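Local atomic coordinates of putative branched-chain-amino-acid aminotransferase (Thermotoga maritima MSB8, PDB entry 3CSW), a protein that probably transfers the amino group of leucine, isoleucine or valine to 2-oxoglutarate with the help of pyridoxal 5'-phosphate. Residues V125-S130 with V245-L250; C162-L167 with S178-F183. One frame throughout, in Å; residues are numbered along the deposited sequence. Where two conformers were deposited one is given.

Contact 1: residues V125-S130 with V245-L250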
loop_
_atom_site.group_PDB
_atom_site.type_symbol
_atom_site.label_atom_id
_atom_site.label_comp_id
_atom_site.label_asym_id
_atom_site.label_seq_id
_atom_site.Cartn_x
_atom_site.Cartn_y
_atom_site.Cartn_z
ATOM N N VAL A 125 19.912 10.455 -23.925
ATOM C CA VAL A 125 18.484 10.684 -24.137
ATOM C C VAL A 125 17.879 11.386 -22.916
ATOM O O VAL A 125 18.528 11.482 -21.852
ATOM C CB VAL A 125 17.727 9.345 -24.426
ATOM C CG1 VAL A 125 18.318 8.629 -25.654
ATOM C CG2 VAL A 125 17.715 8.411 -23.181
ATOM N N GLU A 126 16.674 11.919 -23.122
ATOM C CA GLU A 126 15.816 12.482 -22.058
ATOM C C GLU A 126 14.819 11.425 -21.600
ATOM O O GLU A 126 14.235 10.728 -22.421
ATOM C CB GLU A 126 15.015 13.687 -22.585
ATOM C CG GLU A 126 13.832 14.177 -21.690
ATOM C CD GLU A 126 14.260 15.030 -20.496
ATOM O OE1 GLU A 126 15.277 15.725 -20.605
ATOM O OE2 GLU A 126 13.563 15.042 -19.472
ATOM N N VAL A 127 14.629 11.298 -20.286
ATOM C CA VAL A 127 13.602 10.430 -19.711
ATOM C C VAL A 127 12.839 11.256 -18.666
ATOM O O VAL A 127 13.343 12.276 -18.149
ATOM C CB VAL A 127 14.167 9.122 -19.063
ATOM C CG1 VAL A 127 14.942 8.325 -20.064
ATOM C CG2 VAL A 127 15.056 9.425 -17.869
ATOM N N LYS A 128 11.622 10.833 -18.358
ATOM C CA LYS A 128 10.825 11.498 -17.338
ATOM C C LYS A 128 10.178 10.481 -16.421
ATOM O O LYS A 128 9.892 9.361 -16.847
ATOM C CB LYS A 128 9.747 12.370 -17.996
ATOM C CG LYS A 128 10.312 13.526 -18.725
ATOM C CD LYS A 128 9.270 14.325 -19.448
ATOM C CE LYS A 128 9.933 15.404 -20.275
ATOM N NZ LYS A 128 8.925 16.391 -20.718
ATOM N N ILE A 129 9.933 10.871 -15.166
ATOM C CA ILE A 129 9.147 10.041 -14.221
ATOM C C ILE A 129 7.711 9.894 -14.775
ATOM O O ILE A 129 7.060 10.878 -15.115
ATOM C CB ILE A 129 9.120 10.637 -12.755
ATOM C CG1 ILE A 129 10.539 10.807 -12.184
ATOM C CG2 ILE A 129 8.329 9.747 -11.790
ATOM C CD1 ILE A 129 11.392 9.526 -12.180
ATOM N N SER A 130 7.235 8.661 -14.884
ATOM C CA SER A 130 5.869 8.364 -15.330
ATOM C C SER A 130 4.824 8.713 -14.245
ATOM O O SER A 130 5.124 8.665 -13.037
ATOM C CB SER A 130 5.784 6.864 -15.622
ATOM O OG SER A 130 4.518 6.456 -16.063
ATOM N N VAL A 245 21.842 2.650 -23.227
ATOM C CA VAL A 245 21.369 3.949 -23.661
ATOM C C VAL A 245 21.645 4.972 -22.554
ATOM O O VAL A 245 21.000 4.950 -21.503
ATOM C CB VAL A 245 19.856 3.905 -24.050
ATOM C CG1 VAL A 245 19.365 5.267 -24.544
ATOM C CG2 VAL A 245 19.610 2.831 -25.144
ATOM N N PRO A 246 22.610 5.880 -22.779
ATOM C CA PRO A 246 22.933 6.868 -21.757
ATOM C C PRO A 246 21.820 7.880 -21.578
ATOM O O PRO A 246 21.189 8.269 -22.566
ATOM C CB PRO A 246 24.187 7.575 -22.312
ATOM C CG PRO A 246 24.569 6.869 -23.499
ATOM C CD PRO A 246 23.430 6.059 -23.983
ATOM N N VAL A 247 21.585 8.291 -20.331
ATOM C CA VAL A 247 20.563 9.289 -20.028
ATOM C C VAL A 247 21.262 10.591 -19.693
ATOM O O VAL A 247 22.004 10.677 -18.703
ATOM C CB VAL A 247 19.623 8.874 -18.854
ATOM C CG1 VAL A 247 18.690 10.042 -18.459
ATOM C CG2 VAL A 247 18.799 7.579 -19.203
ATOM N N ARG A 248 21.049 11.614 -20.516
ATOM C CA ARG A 248 21.643 12.924 -20.213
ATOM C C ARG A 248 20.791 13.828 -19.302
ATOM O O ARG A 248 21.330 14.730 -18.647
ATOM C CB ARG A 248 22.032 13.656 -21.486
ATOM C CG ARG A 248 20.949 14.259 -22.237
ATOM C CD ARG A 248 21.509 15.213 -23.334
ATOM N NE ARG A 248 20.476 15.292 -24.353
ATOM C CZ ARG A 248 19.333 15.971 -24.222
ATOM N NH1 ARG A 248 19.087 16.709 -23.134
ATOM N NH2 ARG A 248 18.424 15.923 -25.198
ATOM N N ARG A 249 19.480 13.558 -19.241
ATOM C CA ARG A 249 18.553 14.365 -18.455
ATOM C C ARG A 249 17.331 13.545 -17.956
ATOM O O ARG A 249 16.728 12.805 -18.724
ATOM C CB ARG A 249 18.102 15.512 -19.342
ATOM C CG ARG A 249 17.401 16.644 -18.678
ATOM C CD ARG A 249 17.411 17.813 -19.656
ATOM N NE ARG A 249 17.010 19.078 -19.055
ATOM C CZ ARG A 249 15.794 19.617 -19.162
ATOM N NH1 ARG A 249 14.830 18.997 -19.848
ATOM N NH2 ARG A 249 15.535 20.792 -18.576
ATOM N N LEU A 250 17.031 13.653 -16.660
ATOM C CA LEU A 250 15.842 13.089 -16.044
ATOM C C LEU A 250 14.972 14.258 -15.614
ATOM O O LEU A 250 15.384 15.073 -14.809
ATOM C CB LEU A 250 16.211 12.222 -14.823
ATOM C CG LEU A 250 15.105 11.736 -13.882
ATOM C CD1 LEU A 250 14.075 10.847 -14.603
ATOM C CD2 LEU A 250 15.730 11.046 -12.627
#

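Contact 2: residues C162-L167 with S178-F183. With PLP (pyridoxal-5'-phosphate), chain E.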
loop_
_atom_site.group_PDB
_atom_site.type_symbol
_atom_site.label_atom_id
_atom_site.label_comp_id
_atom_site.label_asym_id
_atom_site.label_seq_id
_atom_site.Cartn_x
_atom_site.Cartn_y
_atom_site.Cartn_z
ATOM N N CYS A 162 10.250 12.699 -24.751
ATOM C CA CYS A 162 11.291 11.940 -24.092
ATOM C C CYS A 162 11.452 10.605 -24.803
ATOM O O CYS A 162 10.691 10.255 -25.708
ATOM C CB CYS A 162 11.006 11.798 -22.580
ATOM S SG CYS A 162 9.498 10.936 -22.174
ATOM N N TYR A 163 12.480 9.881 -24.409
ATOM C CA TYR A 163 12.781 8.584 -24.976
ATOM C C TYR A 163 12.002 7.434 -24.319
ATOM O O TYR A 163 11.525 6.537 -24.980
ATOM C CB TYR A 163 14.279 8.353 -24.789
ATOM C CG TYR A 163 14.803 7.107 -25.408
ATOM C CD1 TYR A 163 15.138 7.078 -26.767
ATOM C CD2 TYR A 163 15.033 5.969 -24.644
ATOM C CE1 TYR A 163 15.673 5.931 -27.348
ATOM C CE2 TYR A 163 15.564 4.806 -25.222
ATOM C CZ TYR A 163 15.872 4.791 -26.570
ATOM O OH TYR A 163 16.398 3.639 -27.139
ATOM N N ASP A 164 11.967 7.427 -22.997
ATOM C CA ASP A 164 11.179 6.471 -22.226
ATOM C C ASP A 164 10.753 7.183 -20.943
ATOM O O ASP A 164 11.313 8.212 -20.590
ATOM C CB ASP A 164 12.006 5.204 -21.934
ATOM C CG ASP A 164 11.147 3.997 -21.524
ATOM O OD1 ASP A 164 9.907 4.114 -21.503
ATOM O OD2 ASP A 164 11.712 2.918 -21.213
ATOM N N VAL A 165 9.724 6.661 -20.281
ATOM C CA VAL A 165 9.271 7.138 -18.972
ATOM C C VAL A 165 9.664 6.098 -17.897
ATOM O O VAL A 165 9.700 4.906 -18.166
ATOM C CB VAL A 165 7.747 7.436 -18.934
ATOM C CG1 VAL A 165 7.413 8.649 -19.825
ATOM C CG2 VAL A 165 6.904 6.195 -19.317
ATOM N N ILE A 166 9.994 6.576 -16.693
ATOM C CA ILE A 166 10.397 5.729 -15.578
ATOM C C ILE A 166 9.203 5.445 -14.639
ATOM O O ILE A 166 8.643 6.359 -14.028
ATOM C CB ILE A 166 11.565 6.390 -14.800
ATOM C CG1 ILE A 166 12.693 6.833 -15.765
ATOM C CG2 ILE A 166 12.074 5.496 -13.701
ATOM C CD1 ILE A 166 13.203 5.807 -16.770
ATOM N N LEU A 167 8.805 4.176 -14.576
ATOM C CA LEU A 167 7.773 3.712 -13.653
ATOM C C LEU A 167 8.392 3.422 -12.289
ATOM O O LEU A 167 9.371 2.669 -12.184
ATOM C CB LEU A 167 7.044 2.457 -14.163
ATOM C CG LEU A 167 6.091 2.536 -15.360
ATOM C CD1 LEU A 167 6.879 2.519 -16.658
ATOM C CD2 LEU A 167 5.004 1.438 -15.327
ATOM N N SER A 178 9.233 2.013 -19.315
ATOM C CA SER A 178 8.118 1.324 -20.006
ATOM C C SER A 178 8.571 0.216 -20.985
ATOM O O SER A 178 7.800 -0.698 -21.301
ATOM C CB SER A 178 7.173 2.328 -20.699
ATOM O OG SER A 178 7.701 2.865 -21.908
ATOM N N PHE A 179 9.815 0.291 -21.453
ATOM C CA PHE A 179 10.365 -0.718 -22.373
ATOM C C PHE A 179 11.864 -1.005 -22.124
ATOM O O PHE A 179 12.515 -1.619 -22.973
ATOM C CB PHE A 179 10.135 -0.315 -23.851
ATOM C CG PHE A 179 10.842 0.977 -24.287
ATOM C CD1 PHE A 179 12.175 0.963 -24.731
ATOM C CD2 PHE A 179 10.159 2.201 -24.307
ATOM C CE1 PHE A 179 12.802 2.135 -25.139
ATOM C CE2 PHE A 179 10.787 3.383 -24.729
ATOM C CZ PHE A 179 12.126 3.344 -25.133
ATOM N N SER A 180 12.388 -0.596 -20.963
ATOM C CA SER A 180 13.803 -0.732 -20.637
ATOM C C SER A 180 14.009 -0.922 -19.147
ATOM O O SER A 180 13.126 -0.648 -18.390
ATOM C CB SER A 180 14.555 0.542 -21.060
ATOM O OG SER A 180 14.023 1.726 -20.437
ATOM N N ASN A 181 15.188 -1.401 -18.743
ATOM C CA ASN A 181 15.609 -1.374 -17.348
ATOM C C ASN A 181 16.508 -0.153 -17.069
ATOM O O ASN A 181 17.080 0.447 -17.989
ATOM C CB ASN A 181 16.304 -2.665 -16.938
ATOM C CG ASN A 181 15.364 -3.866 -16.906
ATOM O OD1 ASN A 181 15.433 -4.741 -17.779
ATOM N ND2 ASN A 181 14.493 -3.924 -15.896
ATOM N N VAL A 182 16.592 0.218 -15.790
ATOM C CA VAL A 182 17.316 1.406 -15.309
ATOM C C VAL A 182 18.539 1.043 -14.469
ATOM O O VAL A 182 18.486 0.191 -13.591
ATOM C CB VAL A 182 16.360 2.298 -14.453
ATOM C CG1 VAL A 182 17.102 3.514 -13.761
ATOM C CG2 VAL A 182 15.192 2.764 -15.336
ATOM N N PHE A 183 19.639 1.722 -14.766
ATOM C CA PHE A 183 20.842 1.652 -13.989
ATOM C C PHE A 183 21.274 3.074 -13.612
ATOM O O PHE A 183 21.012 4.036 -14.350
ATOM C CB PHE A 183 21.978 1.013 -14.814
ATOM C CG PHE A 183 21.832 -0.466 -15.049
ATOM C CD1 PHE A 183 20.948 -0.950 -15.998
ATOM C CD2 PHE A 183 22.620 -1.377 -14.349
ATOM C CE1 PHE A 183 20.835 -2.310 -16.244
ATOM C CE2 PHE A 183 22.508 -2.732 -14.579
ATOM C CZ PHE A 183 21.616 -3.203 -15.540
HETATM N N1 PLP E . 11.092 -3.487 -18.877
HETATM C C2 PLP E . 9.912 -3.617 -19.601
HETATM C C2A PLP E . 8.644 -3.151 -18.954
HETATM C C3 PLP E . 9.938 -4.170 -20.900
HETATM O O3 PLP E . 8.798 -4.230 -21.666
HETATM C C4 PLP E . 11.171 -4.590 -21.455
HETATM C C4A PLP E . 11.238 -5.121 -22.860
HETATM O O4A PLP E . 11.296 -4.334 -23.822
HETATM C C5 PLP E . 12.351 -4.441 -20.706
HETATM C C6 PLP E . 12.293 -3.900 -19.420
HETATM C C5A PLP E . 13.713 -4.657 -21.326
HETATM O O4P PLP E . 14.043 -6.039 -21.320
HETATM P P PLP E . 15.081 -6.698 -22.392
HETATM O O1P PLP E . 14.989 -8.236 -22.324
HETATM O O2P PLP E . 16.481 -6.266 -22.058
HETATM O O3P PLP E . 14.653 -6.168 -23.754
#

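Contact 1: residues V125-S130 with V245-L250
V127 lies with its two methyls spread over V247 and L250, and this apolar cluster forms the buried side of a short parallel pairing. With chi1 at -58°, CG2 of V127 sits between its own backbone N and carbonyl carbon, and from there it meets CG1 of V247 at 3.7 Å and CD1 of L250. The side chains of V127 and V247 cross at about a right angle, whereas L250 comes in obliquely and also touches CD1 of I129 with CD1. At the start of the strand V125 meets V245 crosswise, CG1 against CG1 at 3.7 Å. Branched residues suit this face, since they fill it without bringing polar atoms; L237 and M235 of strand 234-239 pack on V127 from beyond it.

E126 and R249, both partly exposed, point to the other face. The E126 chain, bent at chi2, crosses the extended R249 chain at a slant. In one of two conformers of E126, OE1 lies 3.4 Å from NH1 of R249, at the edge of the guanidinium and with the two planes 59° apart; this salt bridge is long and its hydrogen bond weak, a tentative link.

The backbones are joined on a changing register. V125 N donates to P246 O at 2.9 Å, and R248 N returns a bond of 2.9 Å to V125 O; R249 N adds a weak bond to that same oxygen. Beyond this, V127 N meets R249 O at 3.0 Å, almost straight (167°). V125 pairs with V247 but E126 with R249, and the extra residue, R248, makes a beta bulge at the corner where the chain passes from one mixed sheet of the class-IV aminotransferase fold into the other.

Contact 2: residues C162-L167 with S178-F183
D164 has CG anti to its backbone N (chi1 -162°), which carries the carboxylate to the turn of S178-S180, while S178 and S180, each with OG between its backbone N and carbonyl carbon, turn their hydroxyls to meet it. S178 OG donates to OD1 of D164 at 2.6 Å, on the syn side and a little out of the carboxylate plane; S180 OG donates to the anti lone pair of D164 OD2, at 2.7 Å. F179 N adds a second bond to OD2, and V165 N, from above the plane, a second to OD1, so each buried oxygen is gripped twice and the carboxylate cannot easily turn. A serine's short side chain keeps its hydroxyl near the main chain, letting two hydroxyls and the F179 amide converge on one carboxylate.

The carboxylate also lies flat over the F179 ring, planes 16° apart, with OD2 3.5 Å above its centre. Y163 O approaches the ring edge, 3.2 Å from CE2 of F179. An alanine in place of D164 would remove the acceptor shared by both serines and the F179 amide, and would probably leave the turn free to shift against the cofactor.

That turn belongs to the pocket of pyridoxal-5'-phosphate: F179 O lies 3.1 Å from its O4A. Helix 150-156 covers V165 and L167, strand 125-129 flanks I166, and strand 234-239 backs Y163 and S180.

How the contacts relate
After the six-stranded antiparallel sheet, the chain lays down strand 125-129, then passes through helix 150-156 to strand 164-168, which pairs with it in parallel. Contact 2 closes the short hairpin-like excursion through strand 174-177 and brings the chain to the cofactor turn and strand 181-186. Contact 1 closes only after more than a hundred residues, when the chain returns at 245-250, so the smaller loop lies wholly within the larger. The two contacts meet along one seam: E126 O lies 2.8 Å from Y163 N and K128 O 2.8 Å from I166 N, both probable hydrogen bonds. Contact 1 joins the two mixed sheets, and contact 2 links them to the cofactor pocket.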